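Local atomic coordinates of DNA polymerase beta (Leishmania infantum, PDB entry 4P4M), a protein that catalyses template-directed addition of deoxyribonucleotides to a DNA primer as a family X polymerase, and probably fills gaps during base excision repair. Residues Pro93-Phe107 with Ala113-Leu127. Residues are numbered along the deposited sequence; the frame is centred on the assembly and turned at random.
Sequences PKLKAIQELTQVHGF and AALFDREGIFTVDEL. With NA (sodium ion), chain F; nucleotides of chain B.
Leu101 enters the tight part of the contact with both branches: CD1 packs on Leu115 CB and comes within 3.7 Å of Ile121 O, while CD2 lies against Thr123 O and Leu127 CD2. Ile121 O, buried here, finds no polar partner in the model. Leu127 CD2 also covers one face of the Phe107 ring, 4.1 Å from its centroid and displaced toward the rim, and touches Val104 CG2. From another direction Leu115 CD1 meets the same ring at CE2 (3.6 Å), its side chain crossing that of Phe107 at about a right angle. Ile145 of helix 139-146 extends this packing onto Val104 and Phe107.

Toward solvent the contact becomes more polar. Phe116 offers a ring face to Lys94 CB, which sits 3.3 Å from the centroid and 10° off the normal, a CH-pi contact. The Lys94 chain then bends at chi3 (-58°), bringing NZ to the syn lone pair of Asp117 OD2 at 2.8 Å in a salt bridge; the bond to OD1 is weak. At another margin, Glu100 OE2 receives only a weak, though nearly straight, bond from Val124 N (3.5 Å, 170°) near the start of helix 124-130, where Thr123 OG1 caps Glu126 N.

Helices 93-101 and 109-119 form the two arms of a helix-hairpin-helix motif of the fingers, and in the hairpin between them Thr102 O, Val104 O and Phe107 O bind sodium together with OP1 of DT4 of chain B. Gly106 N donates to that same phosphate oxygen at 2.7 Å. Side chains of Val104 and Phe107 thus face the apolar interior while their carbonyls serve the ion, which is consistent with gripping the DNA phosphate without reading the base, through main-chain groups and an ion held by apolar packing behind them.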
loop_
_atom_site.group_PDB
_atom_site.type_symbol
_atom_site.label_atom_id
_atom_site.label_comp_id
_atom_site.label_asym_id
_atom_site.label_seq_id
_atom_site.Cartn_x
_atom_site.Cartn_y
_atom_site.Cartn_z
ATOM N N PRO A 93 29.611 -17.045 -6.105
ATOM C CA PRO A 93 28.719 -17.900 -5.313
ATOM C C PRO A 93 27.674 -17.107 -4.531
ATOM O O PRO A 93 26.511 -17.510 -4.479
ATOM C CB PRO A 93 29.677 -18.622 -4.354
ATOM C CG PRO A 93 31.002 -17.917 -4.485
ATOM C CD PRO A 93 31.024 -17.388 -5.879
ATOM N N LYS A 94 28.082 -15.989 -3.941
ATOM C CA LYS A 94 27.179 -15.196 -3.117
ATOM C C LYS A 94 26.237 -14.317 -3.937
ATOM O O LYS A 94 25.305 -13.729 -3.392
ATOM C CB LYS A 94 27.964 -14.341 -2.120
ATOM C CG LYS A 94 28.708 -13.174 -2.738
ATOM C CD LYS A 94 29.374 -12.326 -1.663
ATOM C CE LYS A 94 28.354 -11.803 -0.660
ATOM N NZ LYS A 94 28.988 -11.031 0.446
ATOM N N LEU A 95 26.476 -14.224 -5.240
ATOM C CA LEU A 95 25.590 -13.461 -6.116
ATOM C C LEU A 95 24.318 -14.241 -6.417
ATOM O O LEU A 95 23.227 -13.674 -6.462
ATOM C CB LEU A 95 26.292 -13.079 -7.419
ATOM C CG LEU A 95 27.320 -11.951 -7.333
ATOM C CD1 LEU A 95 27.959 -11.722 -8.692
ATOM C CD2 LEU A 95 26.674 -10.673 -6.820
ATOM N N LYS A 96 24.465 -15.546 -6.631
ATOM C CA LYS A 96 23.313 -16.416 -6.827
ATOM C C LYS A 96 22.515 -16.497 -5.529
ATOM O O LYS A 96 21.287 -16.538 -5.544
ATOM C CB LYS A 96 23.760 -17.812 -7.264
ATOM N N ALA A 97 23.229 -16.519 -4.409
ATOM C CA ALA A 97 22.604 -16.548 -3.097
ATOM C C ALA A 97 21.736 -15.306 -2.885
ATOM O O ALA A 97 20.581 -15.402 -2.468
ATOM C CB ALA A 97 23.664 -16.651 -2.013
ATOM N N ILE A 98 22.297 -14.140 -3.179
ATOM C CA ILE A 98 21.559 -12.894 -3.035
ATOM C C ILE A 98 20.305 -12.881 -3.912
ATOM O O ILE A 98 19.219 -12.528 -3.449
ATOM C CB ILE A 98 22.457 -11.669 -3.328
ATOM C CG1 ILE A 98 23.460 -11.472 -2.186
ATOM C CG2 ILE A 98 21.617 -10.420 -3.517
ATOM C CD1 ILE A 98 24.528 -10.435 -2.471
ATOM N N GLN A 99 20.449 -13.284 -5.171
ATOM C CA GLN A 99 19.308 -13.322 -6.086
ATOM C C GLN A 99 18.252 -14.314 -5.601
ATOM O O GLN A 99 17.063 -14.179 -5.897
ATOM C CB GLN A 99 19.762 -13.694 -7.500
ATOM N N GLU A 100 18.708 -15.316 -4.859
ATOM C CA GLU A 100 17.843 -16.349 -4.313
ATOM C C GLU A 100 17.130 -15.848 -3.061
ATOM O O GLU A 100 15.901 -15.905 -2.961
ATOM C CB GLU A 100 18.689 -17.576 -3.962
ATOM C CG GLU A 100 17.962 -18.658 -3.194
ATOM C CD GLU A 100 17.239 -19.633 -4.103
ATOM O OE1 GLU A 100 17.296 -19.448 -5.339
ATOM O OE2 GLU A 100 16.621 -20.585 -3.576
ATOM N N LEU A 101 17.916 -15.356 -2.107
ATOM C CA LEU A 101 17.392 -14.965 -0.805
ATOM C C LEU A 101 16.480 -13.737 -0.862
ATOM O O LEU A 101 15.557 -13.609 -0.058
ATOM C CB LEU A 101 18.541 -14.759 0.186
ATOM C CG LEU A 101 19.290 -16.040 0.568
ATOM C CD1 LEU A 101 20.599 -15.733 1.291
ATOM C CD2 LEU A 101 18.406 -16.943 1.421
ATOM N N THR A 102 16.726 -12.839 -1.812
ATOM C CA THR A 102 15.884 -11.655 -1.937
ATOM C C THR A 102 14.495 -12.004 -2.464
ATOM O O THR A 102 13.675 -11.122 -2.680
ATOM C CB THR A 102 16.515 -10.560 -2.829
ATOM O OG1 THR A 102 16.761 -11.082 -4.141
ATOM C CG2 THR A 102 17.821 -10.055 -2.220
ATOM N N GLN A 103 14.224 -13.287 -2.681
ATOM C CA GLN A 103 12.867 -13.693 -3.039
ATOM C C GLN A 103 11.943 -13.609 -1.823
ATOM O O GLN A 103 10.726 -13.485 -1.969
ATOM C CB GLN A 103 12.841 -15.114 -3.608
ATOM C CG GLN A 103 13.511 -15.273 -4.958
ATOM C CD GLN A 103 13.350 -16.677 -5.516
ATOM O OE1 GLN A 103 12.576 -16.902 -6.448
ATOM N NE2 GLN A 103 14.078 -17.630 -4.945
ATOM N N VAL A 104 12.525 -13.674 -0.626
ATOM C CA VAL A 104 11.743 -13.594 0.609
ATOM C C VAL A 104 11.378 -12.157 0.982
ATOM O O VAL A 104 12.235 -11.288 1.001
ATOM C CB VAL A 104 12.484 -14.217 1.792
ATOM C CG1 VAL A 104 11.578 -14.232 3.024
ATOM C CG2 VAL A 104 12.955 -15.617 1.443
ATOM N N HIS A 105 10.106 -11.921 1.293
ATOM C CA HIS A 105 9.603 -10.607 1.699
ATOM C C HIS A 105 10.354 -10.094 2.928
ATOM O O HIS A 105 10.411 -10.792 3.955
ATOM C CB HIS A 105 8.098 -10.726 2.005
ATOM C CG HIS A 105 7.374 -9.416 2.081
ATOM N ND1 HIS A 105 6.570 -8.786 1.189
ATOM C CD2 HIS A 105 7.394 -8.614 3.202
ATOM C CE1 HIS A 105 6.145 -7.619 1.776
ATOM N NE2 HIS A 105 6.660 -7.538 2.991
ATOM N N GLY A 106 10.918 -8.892 2.837
ATOM C CA GLY A 106 11.663 -8.309 3.941
ATOM C C GLY A 106 13.176 -8.425 3.806
ATOM O O GLY A 106 13.929 -7.805 4.565
ATOM N N PHE A 107 13.633 -9.225 2.849
ATOM C CA PHE A 107 15.071 -9.377 2.626
ATOM C C PHE A 107 15.496 -8.665 1.355
ATOM O O PHE A 107 15.045 -9.005 0.276
ATOM C CB PHE A 107 15.470 -10.859 2.567
ATOM C CG PHE A 107 15.357 -11.563 3.882
ATOM C CD1 PHE A 107 14.137 -12.054 4.318
ATOM C CD2 PHE A 107 16.467 -11.722 4.697
ATOM C CE1 PHE A 107 14.029 -12.697 5.541
ATOM C CE2 PHE A 107 16.365 -12.364 5.916
ATOM C CZ PHE A 107 15.146 -12.852 6.338
ATOM N N ALA A 113 23.178 -10.639 1.852
ATOM C CA ALA A 113 24.630 -10.714 2.008
ATOM C C ALA A 113 25.011 -11.156 3.420
ATOM O O ALA A 113 25.817 -12.071 3.599
ATOM C CB ALA A 113 25.266 -9.377 1.679
ATOM N N ALA A 114 24.424 -10.510 4.423
ATOM C CA ALA A 114 24.712 -10.843 5.814
ATOM C C ALA A 114 24.421 -12.310 6.115
ATOM O O ALA A 114 25.179 -12.964 6.833
ATOM C CB ALA A 114 23.935 -9.937 6.756
ATOM N N LEU A 115 23.320 -12.822 5.569
ATOM C CA LEU A 115 22.954 -14.226 5.742
ATOM C C LEU A 115 24.028 -15.148 5.176
ATOM O O LEU A 115 24.376 -16.160 5.782
ATOM C CB LEU A 115 21.621 -14.525 5.049
ATOM C CG LEU A 115 20.328 -14.167 5.780
ATOM C CD1 LEU A 115 19.131 -14.356 4.854
ATOM C CD2 LEU A 115 20.172 -15.006 7.033
ATOM N N PHE A 116 24.531 -14.793 3.999
ATOM C CA PHE A 116 25.560 -15.574 3.326
ATOM C C PHE A 116 26.884 -15.517 4.090
ATOM O O PHE A 116 27.556 -16.536 4.264
ATOM C CB PHE A 116 25.745 -15.052 1.897
ATOM C CG PHE A 116 26.791 -15.788 1.108
ATOM C CD1 PHE A 116 28.129 -15.438 1.205
ATOM C CD2 PHE A 116 26.435 -16.821 0.255
ATOM C CE1 PHE A 116 29.094 -16.112 0.476
ATOM C CE2 PHE A 116 27.395 -17.497 -0.479
ATOM C CZ PHE A 116 28.726 -17.142 -0.368
ATOM N N ASP A 117 27.244 -14.325 4.559
ATOM C CA ASP A 117 28.549 -14.098 5.179
ATOM C C ASP A 117 28.618 -14.520 6.647
ATOM O O ASP A 117 29.643 -15.023 7.104
ATOM C CB ASP A 117 28.970 -12.631 5.028
ATOM C CG ASP A 117 29.200 -12.232 3.576
ATOM O OD1 ASP A 117 29.478 -13.127 2.747
ATOM O OD2 ASP A 117 29.103 -11.026 3.260
ATOM N N ARG A 118 27.532 -14.318 7.384
ATOM C CA ARG A 118 27.532 -14.615 8.815
ATOM C C ARG A 118 26.827 -15.926 9.166
ATOM O O ARG A 118 26.911 -16.396 10.301
ATOM C CB ARG A 118 26.902 -13.460 9.600
ATOM N N GLU A 119 26.137 -16.519 8.196
ATOM C CA GLU A 119 25.345 -17.715 8.465
ATOM C C GLU A 119 25.620 -18.838 7.467
ATOM O O GLU A 119 25.195 -19.976 7.670
ATOM C CB GLU A 119 23.854 -17.371 8.463
ATOM C CG GLU A 119 23.486 -16.185 9.343
ATOM C CD GLU A 119 23.600 -16.496 10.821
ATOM O OE1 GLU A 119 23.723 -17.690 11.173
ATOM O OE2 GLU A 119 23.565 -15.546 11.633
ATOM N N GLY A 120 26.325 -18.514 6.389
ATOM C CA GLY A 120 26.635 -19.493 5.361
ATOM C C GLY A 120 25.390 -20.009 4.662
ATOM O O GLY A 120 25.430 -21.015 3.950
ATOM N N ILE A 121 24.278 -19.310 4.872
ATOM C CA ILE A 121 23.009 -19.670 4.252
ATOM C C ILE A 121 22.989 -19.166 2.819
ATOM O O ILE A 121 23.209 -17.981 2.579
ATOM C CB ILE A 121 21.836 -19.056 5.027
ATOM C CG1 ILE A 121 21.756 -19.671 6.426
ATOM C CG2 ILE A 121 20.529 -19.241 4.263
ATOM C CD1 ILE A 121 20.669 -19.089 7.288
ATOM N N PHE A 122 22.729 -20.057 1.864
ATOM C CA PHE A 122 22.740 -19.660 0.454
ATOM C C PHE A 122 21.487 -20.038 -0.334
ATOM O O PHE A 122 21.396 -19.759 -1.535
ATOM C CB PHE A 122 24.009 -20.163 -0.257
ATOM C CG PHE A 122 24.191 -21.660 -0.212
ATOM C CD1 PHE A 122 24.750 -22.272 0.900
ATOM C CD2 PHE A 122 23.815 -22.452 -1.290
ATOM C CE1 PHE A 122 24.921 -23.653 0.942
ATOM C CE2 PHE A 122 23.985 -23.834 -1.256
ATOM C CZ PHE A 122 24.539 -24.434 -0.140
ATOM N N THR A 123 20.515 -20.657 0.329
ATOM C CA THR A 123 19.249 -20.972 -0.336
ATOM C C THR A 123 18.063 -20.596 0.534
ATOM O O THR A 123 18.165 -20.581 1.762
ATOM C CB THR A 123 19.113 -22.479 -0.686
ATOM O OG1 THR A 123 18.868 -23.229 0.509
ATOM C CG2 THR A 123 20.367 -23.002 -1.376
ATOM N N VAL A 124 16.940 -20.304 -0.116
ATOM C CA VAL A 124 15.699 -19.989 0.578
ATOM C C VAL A 124 15.273 -21.136 1.492
ATOM O O VAL A 124 14.800 -20.904 2.600
ATOM C CB VAL A 124 14.568 -19.674 -0.422
ATOM C CG1 VAL A 124 13.223 -19.573 0.292
ATOM C CG2 VAL A 124 14.872 -18.383 -1.182
ATOM N N ASP A 125 15.453 -22.368 1.010
ATOM C CA ASP A 125 15.066 -23.582 1.735
ATOM C C ASP A 125 15.776 -23.669 3.086
ATOM O O ASP A 125 15.180 -24.065 4.092
ATOM C CB ASP A 125 15.398 -24.819 0.879
ATOM C CG ASP A 125 14.701 -26.092 1.360
ATOM O OD1 ASP A 125 13.634 -25.990 2.010
ATOM O OD2 ASP A 125 15.219 -27.203 1.070
ATOM N N GLU A 126 17.057 -23.312 3.100
ATOM C CA GLU A 126 17.841 -23.305 4.332
ATOM C C GLU A 126 17.405 -22.183 5.274
ATOM O O GLU A 126 17.346 -22.371 6.488
ATOM C CB GLU A 126 19.335 -23.173 4.022
ATOM C CG GLU A 126 19.927 -24.395 3.333
ATOM C CD GLU A 126 19.765 -25.669 4.150
ATOM O OE1 GLU A 126 19.543 -25.574 5.379
ATOM O OE2 GLU A 126 19.857 -26.768 3.558
ATOM N N LEU A 127 17.096 -21.018 4.710
ATOM C CA LEU A 127 16.577 -19.909 5.516
ATOM C C LEU A 127 15.296 -20.301 6.251
ATOM O O LEU A 127 15.151 -20.011 7.436
ATOM C CB LEU A 127 16.345 -18.663 4.665
ATOM C CG LEU A 127 15.756 -17.429 5.381
ATOM C CD1 LEU A 127 16.625 -17.023 6.579
ATOM C CD2 LEU A 127 15.617 -16.269 4.415
HETATM NA NA NA F . 12.717 -9.429 -0.903
ATOM P P DT B 4 11.881 -6.286 0.284
ATOM O OP1 DT B 4 11.408 -7.664 0.507
ATOM O OP2 DT B 4 12.736 -5.939 -0.871
ATOM O "O5'" DT B 4 10.561 -5.385 0.238
ATOM C "C5'" DT B 4 9.710 -5.379 1.375
ATOM C "C4'" DT B 4 8.616 -4.335 1.231
ATOM O "O4'" DT B 4 9.189 -2.999 1.223
ATOM C "C3'" DT B 4 7.780 -4.477 -0.032
ATOM O "O3'" DT B 4 6.465 -4.634 0.427
ATOM C "C2'" DT B 4 7.999 -3.176 -0.808
ATOM C "C1'" DT B 4 8.525 -2.209 0.253
ATOM N N1 DT B 4 9.458 -1.166 -0.297
ATOM C C2 DT B 4 9.168 0.172 -0.099
ATOM O O2 DT B 4 8.188 0.563 0.504
ATOM N N3 DT B 4 10.071 1.046 -0.639
ATOM C C4 DT B 4 11.209 0.736 -1.347
ATOM O O4 DT B 4 11.944 1.613 -1.793
ATOM C C5 DT B 4 11.463 -0.677 -1.520
ATOM C C7 DT B 4 12.678 -1.141 -2.275
ATOM C C6 DT B 4 10.588 -1.546 -0.995
ATOM P P DG B 3 17.987 -4.629 2.638
ATOM O OP1 DG B 3 18.229 -5.943 3.264
ATOM O OP2 DG B 3 18.696 -4.236 1.404
ATOM O "O5'" DG B 3 16.413 -4.502 2.353
ATOM C "C5'" DG B 3 15.489 -4.853 3.378
ATOM C "C4'" DG B 3 14.079 -4.426 2.992
ATOM O "O4'" DG B 3 13.966 -2.977 3.094
ATOM C "C3'" DG B 3 13.652 -4.794 1.569
ATOM O "O3'" DG B 3 12.625 -5.804 1.621
ATOM C "C2'" DG B 3 13.163 -3.476 0.960
ATOM C "C1'" DG B 3 12.965 -2.580 2.183
ATOM N N9 DG B 3 13.059 -1.147 1.877
ATOM C C8 DG B 3 14.026 -0.486 1.149
ATOM N N7 DG B 3 13.820 0.806 1.046
ATOM C C5 DG B 3 12.641 1.013 1.748
ATOM C C6 DG B 3 11.918 2.208 1.975
ATOM O O6 DG B 3 12.203 3.343 1.578
ATOM N N1 DG B 3 10.764 1.984 2.736
ATOM C C2 DG B 3 10.371 0.751 3.212
ATOM N N2 DG B 3 9.238 0.722 3.928
ATOM N N3 DG B 3 11.043 -0.384 3.004
ATOM C C4 DG B 3 12.160 -0.174 2.263
HETATM O O HOH W 1 14.937 -22.798 -1.992
HETATM O O HOH W 2 10.558 -9.890 -1.894
HETATM O O HOH W 3 13.127 -7.902 -2.745
#